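Local atomic coordinates of sulfur oxidation protein soxB (Thermus thermophilus, PDB entry 2WDE), a protein that probably acts as a dimanganese hydrolase of the 5'-nucleotidase family in bacterial sulfur oxidation, freeing sulfate from a carrier-bound thiosulfate adduct. Residues 130-135 with 162-167; 284-289 with 403-408; 399-404 with 505-510. All blocks are in the same frame, centred on the assembly; numbering follows the deposited sequence. Where two conformers were deposited one is given.

Contact 1. Residues 130-135 with 162-167; sequences GGDTWT and SHWEWT. With MN (manganese (II) ion), chain G; MN (manganese (II) ion), chain F; THJ (thiosulfate), chain H.
Asp-132 and His-163 meet on one manganese ion: the carboxylate OD2 lies 2.2 Å from it, as does ND1 of the imidazole, whose NE2 has its polar partner in His-226. The same OD2 bridges to the second manganese, so aspartate, with two oxygens on a short stem, suits the place; its other oxygen, OD1, is met nearly end-on by the backbone N of Trp-164 (2.7 Å, 167°), which fixes the rotation of the carboxylate. Trp-164 NE1 donates to thiosulfate O1, which lies near the indole plane at its edge, although the position of that oxygen is less certain. Asp-36, His-263 and His-286 help to complete the two metal sites.

In the second shell Glu-165, its chain bent at chi2 (65°), reaches the backbone N-H groups of residues 132-134. Its OE1 accepts from Asp-132 N (3.1 Å) and from His-163 N, while OE2 takes Thr-133 N at 2.7 Å through its syn lone pair and Trp-134 N on the anti side, tilted out of the carboxylate plane. The CG methylene lies over one face of the Trp-134 indole, 3.4 Å from CE3. A leucine in place of Glu-165 would probably leave four buried N-H groups without their acceptor and let both metal-binding loops shift. These four donors may offset the repulsion between two nearby carboxylates, consistent with a buried glutamate that stays ionised and holds a metal-bridging aspartate in position.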
loop_
_atom_site.group_PDB
_atom_site.type_symbol
_atom_site.label_atom_id
_atom_site.label_comp_id
_atom_site.label_asym_id
_atom_site.label_seq_id
_atom_site.Cartn_x
_atom_site.Cartn_y
_atom_site.Cartn_z
ATOM N N GLY A 130 -5.076 9.143 -2.994
ATOM C CA GLY A 130 -5.681 7.848 -3.224
ATOM C C GLY A 130 -6.112 7.030 -2.015
ATOM O O GLY A 130 -6.655 5.948 -2.185
ATOM N N GLY A 131 -5.894 7.529 -0.806
ATOM C CA GLY A 131 -6.321 6.792 0.378
ATOM C C GLY A 131 -5.229 5.962 1.043
ATOM O O GLY A 131 -4.089 5.924 0.567
ATOM N N ASP A 132 -5.580 5.301 2.153
ATOM C CA ASP A 132 -4.602 4.577 2.967
ATOM C C ASP A 132 -3.597 5.619 3.395
ATOM O O ASP A 132 -2.384 5.424 3.339
ATOM C CB ASP A 132 -3.930 3.433 2.208
ATOM C CG ASP A 132 -4.715 2.156 2.299
ATOM O OD1 ASP A 132 -5.831 2.206 2.874
ATOM O OD2 ASP A 132 -4.267 1.122 1.755
ATOM N N THR A 133 -4.143 6.749 3.817
ATOM C CA THR A 133 -3.360 7.901 4.227
ATOM C C THR A 133 -3.241 8.113 5.741
ATOM O O THR A 133 -2.171 8.451 6.243
ATOM C CB THR A 133 -3.975 9.176 3.614
ATOM O OG1 THR A 133 -4.187 8.981 2.210
ATOM C CG2 THR A 133 -3.074 10.384 3.852
ATOM N N TRP A 134 -4.373 8.046 6.427
ATOM C CA TRP A 134 -4.467 8.425 7.840
ATOM C C TRP A 134 -3.842 7.499 8.859
ATOM O O TRP A 134 -3.648 7.887 10.019
ATOM C CB TRP A 134 -5.941 8.568 8.228
ATOM C CG TRP A 134 -6.666 9.675 7.535
ATOM C CD1 TRP A 134 -6.118 10.693 6.793
ATOM C CD2 TRP A 134 -8.064 9.942 7.620
ATOM N NE1 TRP A 134 -7.114 11.539 6.352
ATOM C CE2 TRP A 134 -8.319 11.095 6.840
ATOM C CE3 TRP A 134 -9.148 9.270 8.213
ATOM C CZ2 TRP A 134 -9.611 11.608 6.665
ATOM C CZ3 TRP A 134 -10.430 9.791 8.049
ATOM C CH2 TRP A 134 -10.648 10.946 7.269
ATOM N N THR A 135 -3.614 6.257 8.448
ATOM C CA THR A 135 -3.205 5.208 9.371
ATOM C C THR A 135 -1.791 4.647 9.230
ATOM O O THR A 135 -1.050 4.984 8.302
ATOM C CB THR A 135 -4.209 4.050 9.236
ATOM O OG1 THR A 135 -4.314 3.697 7.851
ATOM C CG2 THR A 135 -5.601 4.475 9.732
ATOM N N SER A 162 -10.788 6.222 0.277
ATOM C CA SER A 162 -10.379 5.525 1.495
ATOM C C SER A 162 -10.276 4.009 1.437
ATOM O O SER A 162 -10.812 3.342 0.546
ATOM C CB SER A 162 -11.385 5.863 2.601
ATOM O OG SER A 162 -12.600 5.153 2.370
ATOM N N HIS A 163 -9.637 3.484 2.477
ATOM C CA HIS A 163 -9.541 2.060 2.729
ATOM C C HIS A 163 -9.206 1.876 4.208
ATOM O O HIS A 163 -10.113 1.744 5.037
ATOM C CB HIS A 163 -8.531 1.341 1.838
ATOM C CG HIS A 163 -8.257 -0.073 2.279
ATOM N ND1 HIS A 163 -7.193 -0.813 1.811
ATOM C CD2 HIS A 163 -8.905 -0.869 3.165
ATOM C CE1 HIS A 163 -7.183 -1.995 2.405
ATOM N NE2 HIS A 163 -8.226 -2.064 3.215
ATOM N N TRP A 164 -7.913 1.911 4.538
ATOM C CA TRP A 164 -7.456 1.720 5.918
ATOM C C TRP A 164 -7.944 2.797 6.898
ATOM O O TRP A 164 -7.890 2.621 8.120
ATOM C CB TRP A 164 -5.931 1.563 5.969
ATOM C CG TRP A 164 -5.445 0.147 5.700
ATOM C CD1 TRP A 164 -5.226 -0.433 4.480
ATOM C CD2 TRP A 164 -5.139 -0.857 6.678
ATOM N NE1 TRP A 164 -4.764 -1.723 4.641
ATOM C CE2 TRP A 164 -4.718 -2.009 5.981
ATOM C CE3 TRP A 164 -5.171 -0.887 8.080
ATOM C CZ2 TRP A 164 -4.395 -3.200 6.631
ATOM C CZ3 TRP A 164 -4.818 -2.066 8.727
ATOM C CH2 TRP A 164 -4.423 -3.200 7.999
ATOM N N GLU A 165 -8.416 3.911 6.354
ATOM C CA GLU A 165 -8.987 4.990 7.165
ATOM C C GLU A 165 -10.040 4.401 8.114
ATOM O O GLU A 165 -10.175 4.829 9.264
ATOM C CB GLU A 165 -9.693 6.007 6.250
ATOM C CG GLU A 165 -8.795 7.086 5.650
ATOM C CD GLU A 165 -7.758 6.521 4.698
ATOM O OE1 GLU A 165 -8.046 5.515 4.027
ATOM O OE2 GLU A 165 -6.665 7.107 4.593
ATOM N N TRP A 166 -10.799 3.435 7.617
ATOM C CA TRP A 166 -11.877 2.853 8.400
ATOM C C TRP A 166 -11.449 2.056 9.625
ATOM O O TRP A 166 -12.280 1.765 10.486
ATOM C CB TRP A 166 -12.883 2.113 7.514
ATOM C CG TRP A 166 -13.506 3.048 6.513
ATOM C CD1 TRP A 166 -13.068 3.306 5.239
ATOM C CD2 TRP A 166 -14.570 3.971 6.766
ATOM N NE1 TRP A 166 -13.825 4.317 4.673
ATOM C CE2 TRP A 166 -14.773 4.716 5.582
ATOM C CE3 TRP A 166 -15.389 4.222 7.874
ATOM C CZ2 TRP A 166 -15.765 5.694 5.475
ATOM C CZ3 TRP A 166 -16.361 5.210 7.771
ATOM C CH2 TRP A 166 -16.547 5.924 6.577
ATOM N N THR A 167 -10.152 1.753 9.735
ATOM C CA THR A 167 -9.668 1.023 10.906
ATOM C C THR A 167 -9.633 1.920 12.131
ATOM O O THR A 167 -9.344 1.478 13.245
ATOM C CB THR A 167 -8.355 0.251 10.665
ATOM O OG1 THR A 167 -7.291 1.165 10.390
ATOM C CG2 THR A 167 -8.535 -0.733 9.515
HETATM MN MN MN G . -5.433 -0.350 0.545
HETATM MN MN MN F . -2.085 0.692 1.186
HETATM S S1 THJ H . -3.001 -2.420 1.718
HETATM O O1 THJ H . -4.401 -2.062 1.815
HETATM O O2 THJ H . -2.099 -1.359 2.158
HETATM O O3 THJ H . -2.652 -2.943 0.400
HETATM S S2 THJ H . -2.717 -3.957 3.022
HETATM O O HOH W 1 -3.181 -0.398 -0.027
#

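Contact 2. Residues 284-289 with 403-408; sequences SGHTHD and AVRWGT. With MN (manganese (II) ion), chain G; MN (manganese (II) ion), chain F; THJ (thiosulfate), chain H.
Arg-405 lies along the 286-288 turn and meets two of the manganese-binding histidines, His-286 and His-288. The tight part is at its root, where CB sits over one face of the His-288 imidazole, 3.5 Å from the ring centroid in a CH-pi contact 15° off the normal. His-288 uses the far corner of that ring, NE2, to hold one manganese at 2.3 Å, so the arginine stem backs a ring whose nitrogen is already committed. From CG to NE the chain runs extended, bringing CD against the carbonyl oxygens of His-286 (3.3 Å) and Thr-287 and carrying the guanidinium to thiosulfate. NH1 then donates to O3 at 3.0 Å, with the oxygen at the guanidinium edge. A long, positively charged side chain suits this place because it spans the turn and meets an anion at its end. Val-404 adds an apolar touch, its CB 3.7 Å from S2.

The outer part is looser and wetter. His-286, whose ND1 binds the other manganese, and Arg-405 both present donors here, NE2 standing 3.4 Å from NH1 with no bond between them; one water accepts from both. A second water accepts from NE of Arg-405 and donates to Thr-287 O, while the Thr-287 methyl rests over a guanidinium face.

Strand 281-284 leads into this loop, and Asp-289 touches Ala-304 of strand 300-304 and Met-266 of helix 266-273. On the opposite segment Thr-408 rests against His-420 and Ala-423 of helix 418-425.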
loop_
_atom_site.group_PDB
_atom_site.type_symbol
_atom_site.label_atom_id
_atom_site.label_comp_id
_atom_site.label_asym_id
_atom_site.label_seq_id
_atom_site.Cartn_x
_atom_site.Cartn_y
_atom_site.Cartn_z
ATOM N N SER A 284 -4.950 4.701 -9.922
ATOM C CA SER A 284 -5.045 3.456 -9.160
ATOM C C SER A 284 -4.232 3.364 -7.871
ATOM O O SER A 284 -3.007 3.231 -7.902
ATOM C CB SER A 284 -4.699 2.255 -10.056
ATOM O OG SER A 284 -5.598 2.129 -11.140
ATOM N N GLY A 285 -4.926 3.355 -6.733
ATOM C CA GLY A 285 -4.270 3.187 -5.448
ATOM C C GLY A 285 -4.386 1.726 -5.002
ATOM O O GLY A 285 -4.698 0.854 -5.813
ATOM N N HIS A 286 -4.147 1.478 -3.712
ATOM C CA HIS A 286 -4.264 0.162 -3.070
ATOM C C HIS A 286 -3.178 -0.872 -3.340
ATOM O O HIS A 286 -2.697 -1.516 -2.408
ATOM C CB HIS A 286 -5.634 -0.472 -3.287
ATOM C CG HIS A 286 -5.817 -1.769 -2.551
ATOM N ND1 HIS A 286 -5.831 -1.853 -1.173
ATOM C CD2 HIS A 286 -5.984 -3.032 -3.009
ATOM C CE1 HIS A 286 -5.972 -3.118 -0.815
ATOM N NE2 HIS A 286 -6.073 -3.853 -1.909
ATOM N N THR A 287 -2.839 -1.082 -4.609
ATOM C CA THR A 287 -1.835 -2.091 -4.930
ATOM C C THR A 287 -0.398 -1.603 -4.782
ATOM O O THR A 287 0.536 -2.387 -4.937
ATOM C CB THR A 287 -2.108 -2.779 -6.276
ATOM O OG1 THR A 287 -2.586 -1.812 -7.221
ATOM C CG2 THR A 287 -3.177 -3.875 -6.100
ATOM N N HIS A 288 -0.223 -0.323 -4.439
ATOM C CA HIS A 288 1.113 0.245 -4.214
ATOM C C HIS A 288 2.005 0.130 -5.463
ATOM O O HIS A 288 3.216 -0.012 -5.366
ATOM C CB HIS A 288 1.795 -0.434 -3.000
ATOM C CG HIS A 288 1.149 -0.129 -1.676
ATOM N ND1 HIS A 288 1.847 -0.136 -0.490
ATOM C CD2 HIS A 288 -0.132 0.179 -1.352
ATOM C CE1 HIS A 288 1.024 0.136 0.511
ATOM N NE2 HIS A 288 -0.179 0.346 0.013
ATOM N N ASP A 289 1.394 0.221 -6.638
ATOM C CA ASP A 289 2.116 0.090 -7.901
ATOM C C ASP A 289 2.833 1.372 -8.356
ATOM O O ASP A 289 2.575 2.467 -7.848
ATOM C CB ASP A 289 1.135 -0.375 -8.981
ATOM C CG ASP A 289 0.734 -1.841 -8.814
ATOM O OD1 ASP A 289 1.650 -2.683 -8.656
ATOM O OD2 ASP A 289 -0.483 -2.151 -8.810
ATOM N N ALA A 403 0.593 -10.264 5.211
ATOM C CA ALA A 403 1.243 -9.779 4.003
ATOM C C ALA A 403 0.679 -8.450 3.518
ATOM O O ALA A 403 0.329 -8.302 2.343
ATOM C CB ALA A 403 1.189 -10.832 2.910
ATOM N N VAL A 404 0.596 -7.480 4.423
ATOM C CA VAL A 404 0.168 -6.133 4.048
ATOM C C VAL A 404 1.237 -5.516 3.132
ATOM O O VAL A 404 2.392 -5.953 3.136
ATOM C CB VAL A 404 -0.123 -5.240 5.287
ATOM C CG1 VAL A 404 -1.273 -5.841 6.118
ATOM C CG2 VAL A 404 1.144 -5.047 6.144
ATOM N N ARG A 405 0.824 -4.530 2.339
ATOM C CA ARG A 405 1.685 -3.822 1.389
ATOM C C ARG A 405 2.395 -2.623 2.014
ATOM O O ARG A 405 3.309 -2.058 1.425
ATOM C CB ARG A 405 0.821 -3.298 0.243
ATOM C CG ARG A 405 0.250 -4.384 -0.652
ATOM C CD ARG A 405 -0.306 -3.804 -1.954
ATOM N NE ARG A 405 -0.818 -4.877 -2.804
ATOM C CZ ARG A 405 -2.028 -5.422 -2.667
ATOM N NH1 ARG A 405 -2.871 -4.958 -1.756
ATOM N NH2 ARG A 405 -2.403 -6.421 -3.449
ATOM N N TRP A 406 1.911 -2.186 3.171
ATOM C CA TRP A 406 2.528 -1.073 3.854
ATOM C C TRP A 406 3.703 -1.514 4.737
ATOM O O TRP A 406 3.801 -2.672 5.140
ATOM C CB TRP A 406 1.500 -0.264 4.659
ATOM C CG TRP A 406 0.551 -1.056 5.521
ATOM C CD1 TRP A 406 -0.680 -1.526 5.164
ATOM C CD2 TRP A 406 0.659 -1.257 6.941
ATOM N NE1 TRP A 406 -1.308 -2.082 6.250
ATOM C CE2 TRP A 406 -0.509 -1.928 7.354
ATOM C CE3 TRP A 406 1.675 -1.030 7.874
ATOM C CZ2 TRP A 406 -0.705 -2.342 8.672
ATOM C CZ3 TRP A 406 1.471 -1.422 9.194
ATOM C CH2 TRP A 406 0.292 -2.077 9.574
ATOM N N GLY A 407 4.585 -0.574 5.044
ATOM C CA GLY A 407 5.760 -0.876 5.841
ATOM C C GLY A 407 6.885 0.074 5.476
ATOM O O GLY A 407 6.651 1.186 4.989
ATOM N N THR A 408 8.117 -0.365 5.719
ATOM C CA THR A 408 9.289 0.468 5.464
ATOM C C THR A 408 10.476 -0.462 5.235
ATOM O O THR A 408 10.321 -1.679 5.294
ATOM C CB THR A 408 9.506 1.448 6.640
ATOM O OG1 THR A 408 10.489 2.430 6.299
ATOM C CG2 THR A 408 9.944 0.699 7.874
HETATM MN MN MN G . -5.433 -0.350 0.545
HETATM MN MN MN F . -2.085 0.692 1.186
HETATM S S1 THJ H . -3.001 -2.420 1.718
HETATM O O1 THJ H . -4.401 -2.062 1.815
HETATM O O2 THJ H . -2.099 -1.359 2.158
HETATM O O3 THJ H . -2.652 -2.943 0.400
HETATM S S2 THJ H . -2.717 -3.957 3.022
HETATM O O HOH W 2 -5.194 -6.723 -0.916
HETATM O O HOH W 1 -3.181 -0.398 -0.027
HETATM O O HOH W 3 0.706 -5.621 -5.062
#

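Contact 3. Residues 399-404 with 505-510; sequences VFSPAV and AAYGGR. With THJ (thiosulfate), chain H.
Pro-402 lays its CD methylene over one face of the Tyr-507 ring, 3.5 Å from the centroid and 20° off the normal, a CH-pi contact displaced toward the hydroxyl end, where CD comes 3.2 Å from CZ. Tyr-507 has CG placed between its own backbone N and carbonyl carbon (chi1 75°), which swings the ring back across to the proline instead of out from its strand. Proline fits here for two reasons: its compact, rigid, apolar ring presents a CH2 to the phenol face, and its nitrogen carries no hydrogen to continue the strand ladder. Gly-508 lies next to the pyrrolidine; a side chain there would collide with Pro-402 CG, and its positive phi also suits glycine.

Before this point the two strands run parallel. Phe-400 N donates to Ala-505 O at 2.8 Å, while Ala-506 CA lies 3.4 Å from Phe-400 O in a CA-H...O contact. From Phe-400 O onward the direct pairing gives way, and water bridges the strands: one molecule donates to Phe-400 O and to Tyr-507 O, and another joins Ser-401 OG to Tyr-507 OH in two short links. The tyrosine hydroxyl thus gains a polar partner although its ring is buried.

Val-399 and Ala-505 share one face of the sheet, where both meet Val-389 of helix 380-392; Tyr-507 touches Val-385 of the same helix. Phe-400 and Ala-506 share the other face, their CB atoms 4.0 Å apart, and the small Ala-506 takes up little of the face it shares with the bulky Phe-400. Strand 398-401 is flanked by antiparallel strand 468-470 on its other edge, and strand 501-507 by antiparallel strand 431-438.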
loop_
_atom_site.group_PDB
_atom_site.type_symbol
_atom_site.label_atom_id
_atom_site.label_comp_id
_atom_site.label_asym_id
_atom_site.label_seq_id
_atom_site.Cartn_x
_atom_site.Cartn_y
_atom_site.Cartn_z
ATOM N N VAL A 399 4.449 -19.141 12.859
ATOM C CA VAL A 399 4.033 -17.743 13.043
ATOM C C VAL A 399 3.518 -17.215 11.693
ATOM O O VAL A 399 4.282 -17.122 10.723
ATOM C CB VAL A 399 5.197 -16.838 13.549
ATOM C CG1 VAL A 399 4.694 -15.440 13.882
ATOM C CG2 VAL A 399 5.920 -17.458 14.747
ATOM N N PHE A 400 2.234 -16.862 11.651
ATOM C CA PHE A 400 1.609 -16.295 10.455
ATOM C C PHE A 400 1.672 -14.768 10.517
ATOM O O PHE A 400 0.993 -14.157 11.345
ATOM C CB PHE A 400 0.134 -16.706 10.396
ATOM C CG PHE A 400 -0.077 -18.165 10.123
ATOM C CD1 PHE A 400 -0.403 -18.603 8.844
ATOM C CD2 PHE A 400 -0.013 -19.093 11.156
ATOM C CE1 PHE A 400 -0.612 -19.947 8.591
ATOM C CE2 PHE A 400 -0.234 -20.444 10.914
ATOM C CZ PHE A 400 -0.508 -20.875 9.637
ATOM N N SER A 401 2.461 -14.162 9.627
ATOM C CA SER A 401 2.596 -12.708 9.552
ATOM C C SER A 401 1.729 -12.157 8.412
ATOM O O SER A 401 1.663 -12.751 7.334
ATOM C CB SER A 401 4.061 -12.348 9.299
ATOM O OG SER A 401 4.816 -12.481 10.497
ATOM N N PRO A 402 1.085 -10.995 8.626
ATOM C CA PRO A 402 0.205 -10.436 7.594
ATOM C C PRO A 402 0.958 -9.832 6.414
ATOM O O PRO A 402 1.806 -8.956 6.584
ATOM C CB PRO A 402 -0.575 -9.356 8.357
ATOM C CG PRO A 402 0.379 -8.890 9.399
ATOM C CD PRO A 402 1.145 -10.132 9.823
ATOM N N ALA A 403 0.593 -10.264 5.211
ATOM C CA ALA A 403 1.243 -9.779 4.003
ATOM C C ALA A 403 0.679 -8.450 3.518
ATOM O O ALA A 403 0.329 -8.302 2.343
ATOM C CB ALA A 403 1.189 -10.832 2.910
ATOM N N VAL A 404 0.596 -7.480 4.423
ATOM C CA VAL A 404 0.168 -6.133 4.048
ATOM C C VAL A 404 1.237 -5.516 3.132
ATOM O O VAL A 404 2.392 -5.953 3.136
ATOM C CB VAL A 404 -0.123 -5.240 5.287
ATOM C CG1 VAL A 404 -1.273 -5.841 6.118
ATOM C CG2 VAL A 404 1.144 -5.047 6.144
ATOM N N ALA A 505 0.849 -18.676 15.965
ATOM C CA ALA A 505 0.752 -17.295 16.426
ATOM C C ALA A 505 0.353 -16.489 15.180
ATOM O O ALA A 505 0.760 -16.819 14.085
ATOM C CB ALA A 505 2.106 -16.813 16.960
ATOM N N ALA A 506 -0.452 -15.446 15.342
ATOM C CA ALA A 506 -0.869 -14.645 14.189
ATOM C C ALA A 506 -1.264 -13.265 14.667
ATOM O O ALA A 506 -1.707 -13.106 15.800
ATOM C CB ALA A 506 -2.051 -15.303 13.470
ATOM N N TYR A 507 -1.092 -12.271 13.801
ATOM C CA TYR A 507 -1.495 -10.910 14.121
ATOM C C TYR A 507 -1.902 -10.194 12.833
ATOM O O TYR A 507 -1.502 -10.591 11.731
ATOM C CB TYR A 507 -0.362 -10.161 14.844
ATOM C CG TYR A 507 0.775 -9.721 13.938
ATOM C CD1 TYR A 507 0.770 -8.460 13.371
ATOM C CD2 TYR A 507 1.859 -10.563 13.672
ATOM C CE1 TYR A 507 1.792 -8.041 12.548
ATOM C CE2 TYR A 507 2.908 -10.149 12.832
ATOM C CZ TYR A 507 2.858 -8.877 12.278
ATOM O OH TYR A 507 3.856 -8.415 11.451
ATOM N N GLY A 508 -2.725 -9.163 12.968
ATOM C CA GLY A 508 -3.165 -8.368 11.831
ATOM C C GLY A 508 -4.184 -9.021 10.911
ATOM O O GLY A 508 -4.377 -8.548 9.791
ATOM N N GLY A 509 -4.859 -10.074 11.384
ATOM C CA GLY A 509 -5.851 -10.785 10.597
ATOM C C GLY A 509 -6.989 -11.444 11.371
ATOM O O GLY A 509 -7.414 -10.964 12.418
ATOM N N ARG A 510 -7.471 -12.567 10.852
ATOM C CA ARG A 510 -8.592 -13.278 11.461
ATOM C C ARG A 510 -8.320 -14.759 11.665
ATOM O O ARG A 510 -9.238 -15.520 11.980
ATOM C CB ARG A 510 -9.816 -13.168 10.541
ATOM C CG ARG A 510 -10.416 -11.790 10.462
ATOM C CD ARG A 510 -11.377 -11.700 9.291
ATOM N NE ARG A 510 -12.080 -10.430 9.311
ATOM C CZ ARG A 510 -13.283 -10.226 8.786
ATOM N NH1 ARG A 510 -13.937 -11.211 8.176
ATOM N NH2 ARG A 510 -13.826 -9.027 8.878
HETATM S S1 THJ H . -3.001 -2.420 1.718
HETATM O O1 THJ H . -4.401 -2.062 1.815
HETATM O O2 THJ H . -2.099 -1.359 2.158
HETATM O O3 THJ H . -2.652 -2.943 0.400
HETATM S S2 THJ H . -2.717 -3.957 3.022
HETATM O O HOH W 4 -1.738 -13.131 10.201
HETATM O O HOH W 5 5.543 -9.981 10.598
#

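Overall arrangement
From the N terminus, contact 1 closes the short, largely helical excursion between residues 135 and 162. Contact 2 opens after it and spans a longer route, through strands 311-320 and 323-333 to strand 398-401. Contact 3 closes the hundred residues between 404 and 505, including strand 431-438 and helix 439-453. None nests within another, but contacts 2 and 3 share Ala-403 and Val-404, so the loop that reaches thiosulfate grows out of the strand paired in contact 3. Contacts 1 and 2 meet at the two manganese ions and the thiosulfate; near its sulfur end Trp-164 CZ2 comes 3.3 Å from Trp-406 NE1. Together they tie the metal-bearing loops to the C-terminal sheet.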